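Local coordinates for lipoprotein (Mycoplasma mycoides subsp. capri, PDB 7ADK) that is probably a membrane-attached surface peptidase of the PA clan, the superfamily of chymotrypsin-like proteases, within the DUF31 family of mycoplasmas, at residues Y182-Y187 against Y699-R704; E206-E211 against Y232-L237; Q214-K219 against D795-F800; K238-P243 against A715-N720. All coordinates share one frame; numbering follows the deposited sequence.

Interaction 1: Y182-Y187 against Y699-R704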
# COMPACT_ATOMS: atom_id res chain seq x y z
N TYR B 182 7.57 -38.87 -5.06
CA TYR B 182 6.15 -38.60 -4.82
C TYR B 182 5.66 -37.32 -5.53
O TYR B 182 4.63 -37.34 -6.22
CB TYR B 182 5.92 -38.53 -3.31
CG TYR B 182 4.47 -38.36 -2.93
CD1 TYR B 182 3.63 -39.48 -2.87
CD2 TYR B 182 3.94 -37.07 -2.74
CE1 TYR B 182 2.26 -39.31 -2.62
CE2 TYR B 182 2.56 -36.90 -2.50
CZ TYR B 182 1.72 -38.03 -2.46
OH TYR B 182 0.38 -37.88 -2.32
N ASP B 183 6.40 -36.22 -5.40
CA ASP B 183 6.09 -34.93 -6.01
C ASP B 183 6.31 -34.91 -7.52
O ASP B 183 5.54 -34.29 -8.25
CB ASP B 183 6.95 -33.83 -5.37
CG ASP B 183 6.69 -33.58 -3.88
OD1 ASP B 183 5.53 -33.75 -3.45
OD2 ASP B 183 7.63 -33.17 -3.17
N ASN B 184 7.32 -35.61 -8.04
CA ASN B 184 7.60 -35.65 -9.47
C ASN B 184 6.53 -36.46 -10.24
O ASN B 184 6.12 -36.04 -11.32
CB ASN B 184 9.03 -36.18 -9.65
CG ASN B 184 9.45 -36.22 -11.10
OD1 ASN B 184 9.83 -35.23 -11.69
ND2 ASN B 184 9.41 -37.37 -11.70
N GLU B 185 5.96 -37.54 -9.68
CA GLU B 185 4.85 -38.24 -10.34
C GLU B 185 3.52 -37.45 -10.33
O GLU B 185 2.56 -37.87 -10.97
CB GLU B 185 4.71 -39.69 -9.84
CG GLU B 185 3.98 -39.87 -8.51
CD GLU B 185 3.47 -41.29 -8.22
OE1 GLU B 185 3.65 -42.21 -9.04
OE2 GLU B 185 2.83 -41.50 -7.17
N ARG B 186 3.46 -36.32 -9.63
CA ARG B 186 2.35 -35.35 -9.58
C ARG B 186 2.64 -34.13 -10.43
O ARG B 186 1.79 -33.69 -11.20
CB ARG B 186 2.07 -34.98 -8.12
CG ARG B 186 1.52 -36.17 -7.40
CD ARG B 186 1.36 -36.09 -5.91
NE ARG B 186 0.63 -37.26 -5.39
CZ ARG B 186 0.96 -38.53 -5.54
NH1 ARG B 186 2.13 -38.91 -5.93
NH2 ARG B 186 0.09 -39.45 -5.30
N TYR B 187 3.86 -33.63 -10.40
CA TYR B 187 4.32 -32.54 -11.24
C TYR B 187 4.26 -32.91 -12.72
O TYR B 187 3.81 -32.14 -13.55
CB TYR B 187 5.73 -32.14 -10.82
CG TYR B 187 6.15 -30.78 -11.34
CD1 TYR B 187 5.72 -29.64 -10.65
CD2 TYR B 187 6.94 -30.66 -12.50
CE1 TYR B 187 6.07 -28.37 -11.11
CE2 TYR B 187 7.30 -29.38 -12.96
CZ TYR B 187 6.87 -28.24 -12.27
OH TYR B 187 7.22 -27.01 -12.71
N TYR B 699 10.76 -26.13 -2.59
CA TYR B 699 10.40 -27.47 -3.09
C TYR B 699 9.72 -27.37 -4.47
O TYR B 699 8.79 -28.12 -4.78
CB TYR B 699 9.58 -28.23 -2.02
CG TYR B 699 10.30 -28.73 -0.78
CD1 TYR B 699 11.00 -27.85 0.08
CD2 TYR B 699 10.24 -30.10 -0.43
CE1 TYR B 699 11.62 -28.33 1.25
CE2 TYR B 699 10.84 -30.58 0.75
CZ TYR B 699 11.54 -29.69 1.59
OH TYR B 699 12.09 -30.14 2.75
N GLN B 700 10.13 -26.45 -5.34
CA GLN B 700 9.74 -26.41 -6.75
C GLN B 700 10.45 -27.51 -7.56
O GLN B 700 11.67 -27.64 -7.48
CB GLN B 700 10.04 -25.01 -7.32
CG GLN B 700 8.96 -24.49 -8.28
CD GLN B 700 8.97 -25.14 -9.64
OE1 GLN B 700 9.95 -25.14 -10.35
NE2 GLN B 700 7.87 -25.69 -10.09
N ILE B 701 9.71 -28.31 -8.34
CA ILE B 701 10.30 -29.41 -9.13
C ILE B 701 10.93 -28.91 -10.43
O ILE B 701 12.00 -29.38 -10.82
CB ILE B 701 9.23 -30.49 -9.41
CG1 ILE B 701 8.69 -31.15 -8.13
CG2 ILE B 701 9.72 -31.56 -10.39
CD1 ILE B 701 9.65 -32.05 -7.38
N GLY B 702 10.30 -27.95 -11.10
CA GLY B 702 10.67 -27.54 -12.46
C GLY B 702 12.08 -26.99 -12.58
O GLY B 702 12.82 -27.39 -13.47
N TYR B 703 12.46 -26.06 -11.71
CA TYR B 703 13.80 -25.47 -11.71
C TYR B 703 14.90 -26.34 -11.08
O TYR B 703 16.08 -26.10 -11.35
CB TYR B 703 13.73 -24.11 -11.01
CG TYR B 703 13.01 -23.01 -11.76
CD1 TYR B 703 13.41 -22.69 -13.07
CD2 TYR B 703 12.01 -22.25 -11.14
CE1 TYR B 703 12.79 -21.65 -13.77
CE2 TYR B 703 11.39 -21.20 -11.84
CZ TYR B 703 11.77 -20.90 -13.16
OH TYR B 703 11.14 -19.92 -13.85
N ARG B 704 14.57 -27.32 -10.24
CA ARG B 704 15.57 -28.14 -9.54
C ARG B 704 16.34 -29.06 -10.49
O ARG B 704 15.75 -29.84 -11.23
CB ARG B 704 14.87 -28.95 -8.44
CG ARG B 704 15.84 -29.55 -7.42
CD ARG B 704 15.19 -30.68 -6.61
NE ARG B 704 13.89 -30.28 -6.04
CZ ARG B 704 13.16 -30.97 -5.20
NH1 ARG B 704 13.56 -32.07 -4.65
NH2 ARG B 704 11.98 -30.54 -4.86
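The ring of Tyr-187 overlaps Ile-701, whose CB stands over one ring face, 3.8 Å from the ring centroid, in a CH-pi contact. The two side chains lie antiparallel, and the CG2 branch of Ile-701 comes 3.6 Å from Tyr-187 CD2. A chi1 of -163° swings the Tyr-187 ring off helix 176-192 and over the loop that precedes strand 712-714. The phenol end then meets Gln-700, crossing at about a right angle: Gln-700 NE2 gives a nearly straight hydrogen bond (163°) of 3.0 Å to Tyr-187 OH, with the oxygen in the amide plane. One turn back on the helix, Asp-183 CB touches Ile-701 CD1 at 3.8 Å, while the carboxylate binds the hydroxyls of Tyr-161 and Tyr-171. Asn-184 flanks the same isoleucine, its OD1 3.9 Å from Ile-701 CG2, and its ND2 is hydrogen-bonded to Asp-222. At the other end of the Gln-700 amide, OE1 accepts a 3.0 Å bond from Tyr-703 N, and NE2 has a further partner in Val-251 O. Donor and acceptor ends of this carboxamide are thus both engaged, which fixes its flip and gives the phenol oxygen a defined donor in a buried contact.

Interaction 2: E206-E211 against Y232-L237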
# COMPACT_ATOMS: atom_id res chain seq x y z
N GLU B 206 19.60 -47.44 -25.43
CA GLU B 206 20.37 -46.26 -24.99
C GLU B 206 19.92 -45.64 -23.65
O GLU B 206 20.45 -44.63 -23.20
CB GLU B 206 20.47 -45.24 -26.15
CG GLU B 206 21.61 -44.22 -26.09
CD GLU B 206 23.02 -44.82 -25.92
OE1 GLU B 206 23.24 -45.98 -26.33
OE2 GLU B 206 23.91 -44.10 -25.41
N TYR B 207 19.04 -46.32 -22.92
CA TYR B 207 18.72 -46.07 -21.52
C TYR B 207 19.85 -46.47 -20.56
O TYR B 207 19.70 -46.34 -19.35
CB TYR B 207 17.38 -46.73 -21.18
CG TYR B 207 16.21 -46.18 -21.96
CD1 TYR B 207 16.00 -44.78 -22.05
CD2 TYR B 207 15.33 -47.05 -22.63
CE1 TYR B 207 14.93 -44.27 -22.81
CE2 TYR B 207 14.26 -46.55 -23.38
CZ TYR B 207 14.06 -45.15 -23.48
OH TYR B 207 13.02 -44.68 -24.19
N ARG B 208 21.04 -46.85 -21.04
CA ARG B 208 22.25 -46.89 -20.20
C ARG B 208 22.56 -45.53 -19.56
O ARG B 208 23.08 -45.50 -18.45
CB ARG B 208 23.44 -47.47 -20.99
CG ARG B 208 23.90 -46.65 -22.20
CD ARG B 208 25.05 -45.71 -21.89
NE ARG B 208 25.33 -44.80 -23.00
CZ ARG B 208 26.23 -43.85 -23.06
NH1 ARG B 208 27.10 -43.63 -22.13
NH2 ARG B 208 26.23 -43.10 -24.10
N GLY B 209 22.18 -44.40 -20.16
CA GLY B 209 22.21 -43.10 -19.47
C GLY B 209 21.20 -43.02 -18.32
O GLY B 209 21.55 -42.65 -17.20
N LEU B 210 19.97 -43.48 -18.54
CA LEU B 210 18.95 -43.63 -17.51
C LEU B 210 19.33 -44.65 -16.41
O LEU B 210 18.77 -44.60 -15.32
CB LEU B 210 17.62 -43.92 -18.24
CG LEU B 210 16.40 -44.33 -17.38
CD1 LEU B 210 15.10 -43.90 -18.06
CD2 LEU B 210 16.31 -45.84 -17.18
N GLU B 211 20.29 -45.55 -16.61
CA GLU B 211 20.89 -46.34 -15.52
C GLU B 211 22.15 -45.69 -14.94
O GLU B 211 22.43 -45.84 -13.76
CB GLU B 211 21.16 -47.77 -15.99
CG GLU B 211 19.89 -48.57 -16.30
CD GLU B 211 19.14 -49.09 -15.06
OE1 GLU B 211 18.32 -50.03 -15.22
OE2 GLU B 211 19.36 -48.62 -13.92
N TYR B 232 20.21 -35.53 -23.39
CA TYR B 232 21.19 -36.46 -23.93
C TYR B 232 21.15 -36.38 -25.46
O TYR B 232 20.12 -36.05 -26.05
CB TYR B 232 20.81 -37.85 -23.40
CG TYR B 232 19.32 -38.18 -23.48
CD1 TYR B 232 18.73 -38.52 -24.71
CD2 TYR B 232 18.51 -38.05 -22.34
CE1 TYR B 232 17.34 -38.72 -24.80
CE2 TYR B 232 17.12 -38.23 -22.43
CZ TYR B 232 16.54 -38.59 -23.66
OH TYR B 232 15.19 -38.77 -23.72
N TYR B 233 22.25 -36.71 -26.15
CA TYR B 233 22.23 -37.00 -27.59
C TYR B 233 23.29 -38.05 -27.90
O TYR B 233 24.45 -37.90 -27.52
CB TYR B 233 22.42 -35.73 -28.42
CG TYR B 233 22.30 -35.98 -29.91
CD1 TYR B 233 21.03 -36.12 -30.50
CD2 TYR B 233 23.45 -36.14 -30.70
CE1 TYR B 233 20.91 -36.38 -31.87
CE2 TYR B 233 23.34 -36.41 -32.08
CZ TYR B 233 22.07 -36.52 -32.67
OH TYR B 233 21.95 -36.77 -34.00
N ASN B 234 22.89 -39.14 -28.56
CA ASN B 234 23.63 -40.41 -28.45
C ASN B 234 23.93 -41.09 -29.79
O ASN B 234 24.41 -42.22 -29.77
CB ASN B 234 22.88 -41.35 -27.49
CG ASN B 234 22.69 -40.80 -26.09
OD1 ASN B 234 21.98 -39.84 -25.88
ND2 ASN B 234 23.28 -41.40 -25.10
N ALA B 235 23.73 -40.45 -30.94
CA ALA B 235 23.98 -41.09 -32.23
C ALA B 235 25.45 -41.54 -32.41
O ALA B 235 25.71 -42.61 -32.96
CB ALA B 235 23.52 -40.14 -33.35
N ALA B 236 26.41 -40.78 -31.86
CA ALA B 236 27.81 -41.17 -31.65
C ALA B 236 28.19 -41.17 -30.15
O ALA B 236 29.32 -40.85 -29.79
CB ALA B 236 28.69 -40.25 -32.52
N LEU B 237 27.23 -41.49 -29.27
CA LEU B 237 27.30 -41.50 -27.79
C LEU B 237 27.65 -40.13 -27.14
O LEU B 237 27.95 -40.04 -25.95
CB LEU B 237 28.19 -42.66 -27.30
CG LEU B 237 27.90 -44.05 -27.92
CD1 LEU B 237 28.84 -45.09 -27.34
CD2 LEU B 237 26.47 -44.54 -27.70
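Glu-206 turns back at chi2 (54°) after a first torsion of -158°, and Arg-208, with CG between its backbone N and carbonyl carbon (chi1 64°), folds over to meet it, so that carboxylate and guanidinium converge beside Asn-234. Glu-206 OE2 is the meeting point of three donors. Arg-208 approaches side-on, forming a salt bridge in which NH2 lies 2.8 Å and NE 2.9 Å from Glu-206 OE2; NH2 arrives nearly in line with the C-O bond, NE from above the carboxylate plane. From the other segment, Asn-234 ND2 donates to the anti lone pair of Glu-206 OE2 at 2.8 Å. Asn-234 opens a type I beta turn that runs to Leu-237, whereas Tyr-207, between the two charged residues, holds the N-cap position of the short helix 208-212; the bond therefore ties a turn to the start of a helix. The aliphatic part of Glu-206 shares in the contact, CG packing on Asn-234 CB. Three N-H groups round one oxygen would be expected to favour the charged carboxylate. At the exposed margin Leu-237 lies beside the ion pair, its CD2 3.5 Å from Glu-206 OE2 and its CB 3.8 Å from Arg-208 NH2.

Interaction 3: Q214-K219 against D795-F800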
# COMPACT_ATOMS: atom_id res chain seq x y z
N GLN B 214 22.02 -43.84 -11.61
CA GLN B 214 22.12 -44.46 -10.28
C GLN B 214 23.19 -43.79 -9.39
O GLN B 214 23.10 -43.85 -8.16
CB GLN B 214 22.35 -45.97 -10.38
CG GLN B 214 21.07 -46.73 -10.79
CD GLN B 214 21.16 -48.24 -10.56
OE1 GLN B 214 21.71 -48.73 -9.59
NE2 GLN B 214 20.63 -49.04 -11.44
N GLU B 215 24.16 -43.09 -9.98
CA GLU B 215 25.11 -42.25 -9.25
C GLU B 215 24.51 -40.90 -8.82
O GLU B 215 24.83 -40.39 -7.74
CB GLU B 215 26.36 -42.04 -10.12
CG GLU B 215 27.43 -43.13 -9.99
CD GLU B 215 26.92 -44.57 -10.01
OE1 GLU B 215 27.14 -45.29 -9.01
OE2 GLU B 215 26.36 -45.02 -11.03
N ASN B 216 23.63 -40.31 -9.63
CA ASN B 216 22.93 -39.04 -9.37
C ASN B 216 21.61 -39.06 -10.15
O ASN B 216 21.61 -39.33 -11.34
CB ASN B 216 23.80 -37.86 -9.81
CG ASN B 216 24.24 -37.95 -11.26
OD1 ASN B 216 25.11 -38.72 -11.62
ND2 ASN B 216 23.65 -37.19 -12.14
N ILE B 217 20.50 -38.67 -9.53
CA ILE B 217 19.18 -39.22 -9.91
C ILE B 217 18.33 -38.14 -10.60
O ILE B 217 18.38 -36.98 -10.20
CB ILE B 217 18.48 -39.77 -8.64
CG1 ILE B 217 19.16 -41.05 -8.10
CG2 ILE B 217 16.96 -39.98 -8.77
CD1 ILE B 217 18.74 -42.38 -8.74
N LYS B 218 17.61 -38.55 -11.65
CA LYS B 218 16.70 -37.82 -12.58
C LYS B 218 15.75 -38.85 -13.21
O LYS B 218 15.72 -39.99 -12.75
CB LYS B 218 17.53 -37.09 -13.66
CG LYS B 218 18.45 -36.05 -13.03
CD LYS B 218 19.09 -35.02 -13.94
CE LYS B 218 19.73 -34.00 -13.02
NZ LYS B 218 20.27 -32.82 -13.67
N LYS B 219 15.04 -38.55 -14.30
CA LYS B 219 14.52 -39.59 -15.24
C LYS B 219 14.40 -39.05 -16.67
O LYS B 219 13.84 -37.99 -16.86
CB LYS B 219 13.21 -40.17 -14.71
CG LYS B 219 12.89 -41.55 -15.30
CD LYS B 219 11.76 -42.25 -14.53
CE LYS B 219 11.50 -43.67 -15.04
NZ LYS B 219 10.47 -44.35 -14.24
N ASP B 795 30.34 -33.44 -10.40
CA ASP B 795 30.68 -34.41 -11.44
C ASP B 795 29.49 -35.34 -11.70
O ASP B 795 28.97 -35.95 -10.77
CB ASP B 795 31.95 -35.16 -11.00
CG ASP B 795 32.53 -36.09 -12.07
OD1 ASP B 795 31.82 -36.51 -13.00
OD2 ASP B 795 33.73 -36.40 -11.97
N TYR B 796 29.08 -35.45 -12.96
CA TYR B 796 27.95 -36.26 -13.41
C TYR B 796 28.32 -37.67 -13.91
O TYR B 796 27.48 -38.33 -14.52
CB TYR B 796 27.20 -35.46 -14.48
CG TYR B 796 26.69 -34.12 -14.02
CD1 TYR B 796 25.58 -34.05 -13.16
CD2 TYR B 796 27.27 -32.93 -14.49
CE1 TYR B 796 25.02 -32.81 -12.82
CE2 TYR B 796 26.73 -31.68 -14.13
CZ TYR B 796 25.58 -31.62 -13.33
OH TYR B 796 24.95 -30.45 -13.06
N LYS B 797 29.55 -38.14 -13.72
CA LYS B 797 29.98 -39.52 -14.04
C LYS B 797 29.70 -39.90 -15.50
O LYS B 797 29.20 -40.97 -15.81
CB LYS B 797 29.44 -40.52 -13.00
CG LYS B 797 30.04 -40.38 -11.60
CD LYS B 797 29.38 -39.31 -10.74
CE LYS B 797 30.05 -39.17 -9.37
NZ LYS B 797 29.47 -38.05 -8.60
N ASN B 798 29.98 -38.96 -16.41
CA ASN B 798 29.72 -39.01 -17.85
C ASN B 798 28.24 -39.08 -18.31
O ASN B 798 27.99 -39.30 -19.49
CB ASN B 798 30.65 -40.02 -18.54
CG ASN B 798 32.12 -39.74 -18.32
OD1 ASN B 798 32.80 -40.43 -17.59
ND2 ASN B 798 32.65 -38.71 -18.92
N LEU B 799 27.26 -38.87 -17.44
CA LEU B 799 25.83 -38.86 -17.80
C LEU B 799 25.52 -37.84 -18.91
O LEU B 799 24.78 -38.11 -19.85
CB LEU B 799 25.03 -38.54 -16.53
CG LEU B 799 23.51 -38.58 -16.69
CD1 LEU B 799 23.02 -40.01 -16.80
CD2 LEU B 799 22.85 -37.95 -15.47
N PHE B 800 26.14 -36.66 -18.77
CA PHE B 800 26.09 -35.53 -19.69
C PHE B 800 27.35 -35.48 -20.59
O PHE B 800 27.80 -34.40 -20.98
CB PHE B 800 25.86 -34.25 -18.86
CG PHE B 800 24.50 -34.13 -18.18
CD1 PHE B 800 24.39 -34.21 -16.79
CD2 PHE B 800 23.34 -33.95 -18.95
CE1 PHE B 800 23.14 -34.13 -16.15
CE2 PHE B 800 22.08 -33.87 -18.32
CZ PHE B 800 21.98 -33.97 -16.93
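Glu-215 begins the contact with its aliphatic stem: CB lies 4.1 Å from Lys-797 CD, the two side chains pass at a slant, and the carboxylate leads away. Lys-797 is bent at chi2, which carries NZ back to its own loop, 3.1 Å from Asp-795 O. Asn-216 follows and points at the opposing turn, a type I' beta turn from Tyr-796 to Leu-799. A chi1 of 55° directs its amide there, where ND2 stands at the edge of the Tyr-796 ring, 3.8 Å from Tyr-796 CD1, and 3.5 Å from Leu-799 CD2. Amide and ring planes are inclined by 56°. An Asx turn overlaps the start of the bend, with Lys-797 N donating to Asp-795 OD1 at 2.9 Å. Lys-218, whose chain is extended beyond CG, crosses Phe-800 at about a right angle and puts NZ at the ring edge, 3.9 Å from Phe-800 CZ; the ammonium group is hydrogen-bonded to Ser-705. Phe-800 in turn sets CD1 over a face of the Tyr-796 ring, and the Tyr-796 hydroxyl is held by Asp-714. No hydrogen bond links 214-219 with 795-800. Their cohesion comes from van der Waals packing of aliphatic stems, the Asn-216 amide, a leucine methyl and ring edges, while the lysine ammonium groups and the tyrosine hydroxyl find polar partners within their own loop or beyond the contact.

Interaction 4: K238-P243 against A715-N720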
# COMPACT_ATOMS: atom_id res chain seq x y z
N LYS B 238 27.60 -39.06 -27.94
CA LYS B 238 28.22 -37.74 -27.73
C LYS B 238 27.30 -36.63 -28.24
O LYS B 238 26.68 -36.77 -29.30
CB LYS B 238 29.56 -37.76 -28.50
CG LYS B 238 30.47 -36.53 -28.40
CD LYS B 238 31.69 -36.72 -29.33
CE LYS B 238 32.72 -35.60 -29.24
NZ LYS B 238 33.58 -35.70 -28.06
N GLY B 239 27.30 -35.50 -27.52
CA GLY B 239 26.60 -34.24 -27.85
C GLY B 239 25.51 -33.82 -26.85
O GLY B 239 25.05 -34.61 -26.04
N PHE B 240 25.06 -32.57 -26.96
CA PHE B 240 23.95 -31.95 -26.23
C PHE B 240 22.89 -31.35 -27.15
O PHE B 240 23.22 -30.71 -28.14
CB PHE B 240 24.45 -30.79 -25.37
CG PHE B 240 25.08 -31.06 -24.03
CD1 PHE B 240 24.82 -32.24 -23.33
CD2 PHE B 240 25.78 -30.02 -23.41
CE1 PHE B 240 25.22 -32.36 -22.00
CE2 PHE B 240 26.18 -30.13 -22.07
CZ PHE B 240 25.87 -31.29 -21.36
N THR B 241 21.62 -31.43 -26.75
CA THR B 241 20.53 -30.70 -27.39
C THR B 241 20.01 -29.60 -26.46
O THR B 241 19.48 -29.89 -25.40
CB THR B 241 19.39 -31.65 -27.77
OG1 THR B 241 19.85 -32.65 -28.64
CG2 THR B 241 18.26 -30.93 -28.49
N LEU B 242 20.12 -28.34 -26.88
CA LEU B 242 19.59 -27.16 -26.19
C LEU B 242 18.27 -26.74 -26.87
O LEU B 242 18.29 -26.52 -28.08
CB LEU B 242 20.66 -26.07 -26.23
CG LEU B 242 20.21 -24.72 -25.65
CD1 LEU B 242 21.31 -24.13 -24.79
CD2 LEU B 242 19.89 -23.71 -26.75
N PRO B 243 17.13 -26.68 -26.17
CA PRO B 243 15.81 -26.49 -26.77
C PRO B 243 15.33 -25.03 -26.82
O PRO B 243 15.74 -24.21 -26.00
CB PRO B 243 14.88 -27.31 -25.90
CG PRO B 243 15.48 -27.08 -24.54
CD PRO B 243 16.98 -27.08 -24.79
N ALA B 715 22.34 -24.12 -13.77
CA ALA B 715 21.60 -23.26 -14.67
C ALA B 715 21.68 -23.72 -16.13
O ALA B 715 20.66 -23.68 -16.80
CB ALA B 715 22.12 -21.85 -14.55
N PHE B 716 22.82 -24.18 -16.65
CA PHE B 716 22.88 -24.48 -18.07
C PHE B 716 22.06 -25.72 -18.45
O PHE B 716 21.33 -25.69 -19.43
CB PHE B 716 24.32 -24.52 -18.57
CG PHE B 716 24.41 -24.67 -20.07
CD1 PHE B 716 24.23 -23.55 -20.89
CD2 PHE B 716 24.57 -25.93 -20.64
CE1 PHE B 716 24.20 -23.69 -22.29
CE2 PHE B 716 24.54 -26.08 -22.04
CZ PHE B 716 24.33 -24.96 -22.86
N ILE B 717 22.07 -26.77 -17.62
CA ILE B 717 21.25 -27.97 -17.84
C ILE B 717 19.74 -27.73 -17.64
O ILE B 717 18.95 -28.58 -18.03
CB ILE B 717 21.80 -29.14 -16.97
CG1 ILE B 717 23.28 -29.45 -17.28
CG2 ILE B 717 20.99 -30.44 -17.06
CD1 ILE B 717 23.57 -29.93 -18.70
N THR B 718 19.32 -26.57 -17.12
CA THR B 718 17.96 -26.39 -16.59
C THR B 718 17.26 -25.10 -17.06
O THR B 718 16.08 -25.10 -17.39
CB THR B 718 18.00 -26.41 -15.05
OG1 THR B 718 18.84 -27.43 -14.57
CG2 THR B 718 16.67 -26.60 -14.45
N VAL B 719 17.99 -23.98 -17.08
CA VAL B 719 17.53 -22.59 -17.19
C VAL B 719 18.49 -21.78 -18.07
O VAL B 719 18.83 -20.64 -17.77
CB VAL B 719 17.32 -21.94 -15.79
CG1 VAL B 719 16.45 -20.69 -15.84
CG2 VAL B 719 16.65 -22.86 -14.78
N ASN B 720 18.99 -22.37 -19.16
CA ASN B 720 19.97 -21.78 -20.09
C ASN B 720 19.52 -20.45 -20.74
O ASN B 720 20.34 -19.64 -21.14
CB ASN B 720 20.37 -22.81 -21.16
CG ASN B 720 19.23 -23.70 -21.66
OD1 ASN B 720 18.34 -23.29 -22.38
ND2 ASN B 720 19.18 -24.93 -21.21
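Segment 238-243 runs extended past the short, weakly bonded helix 715-719, coming nearest at Leu-242 and Asn-720, whose CA atoms are 8.1 Å apart. The alternation of an extended chain brings Phe-240 and Leu-242 to bear on the helix. Leu-242 rests its CD1 methyl in the notch formed by a ring and an amide: this methyl is 3.7 Å from Phe-716 CZ and 3.8 Å from Asn-720 CG. Leucine and phenylalanine cross at about a right angle. The Phe-716 ring is carried out to Leu-242 by a first torsion of -173°, with CG anti to the backbone N. Phe-240 touches the neighbouring residue, its CZ 3.8 Å from Ile-717 CD1, while its CD2 stays at the edge of the Phe-716 ring, 4.4 Å from Phe-716 CE2. Asn-720 is the polar member of the group, and its amide is turned back to its own segment: ND2 donates to Phe-716 O at 2.9 Å in an almost straight bond (172°), with the acceptor in the amide plane. That bond fixes the amide and presents its carbon to the leucine methyl. Phe-741 and Tyr-743 of strand 737-747 add to the apolar surroundings, and Tyr-803 meets the Phe-240 ring. Such packing is that of a hydrophobic core in which an extended connection covers a one-turn helix, here one that directly follows strand 712-714 at the border of the mixed sheet.

Overall arrangement
Interactions 1, 3 and 4 join the region before strand 289-293 to late parts of the chain; interaction 2 stays within the early region. Segments 182-187, 206-211, 214-219, 232-237 and 238-243 come first; 699-704, 715-720 and 795-800 follow some 450 residues later. Centres lie from about 12 Å (interactions 2 and 3) to about 24 Å (interactions 1 and 2) apart. Interaction 4 touches each of the others: Val-719 packs on Tyr-703, Phe-240 on Phe-800, and Thr-241 on Tyr-233; Gly-209 meets Leu-799 between interactions 2 and 3. Helix 176-192, helix 208-212 and the loops that follow are thus fastened beside the mixed sheet, interactions 1 and 4 reaching the peptidase-family part, interaction 3 the loop after strand 783-792.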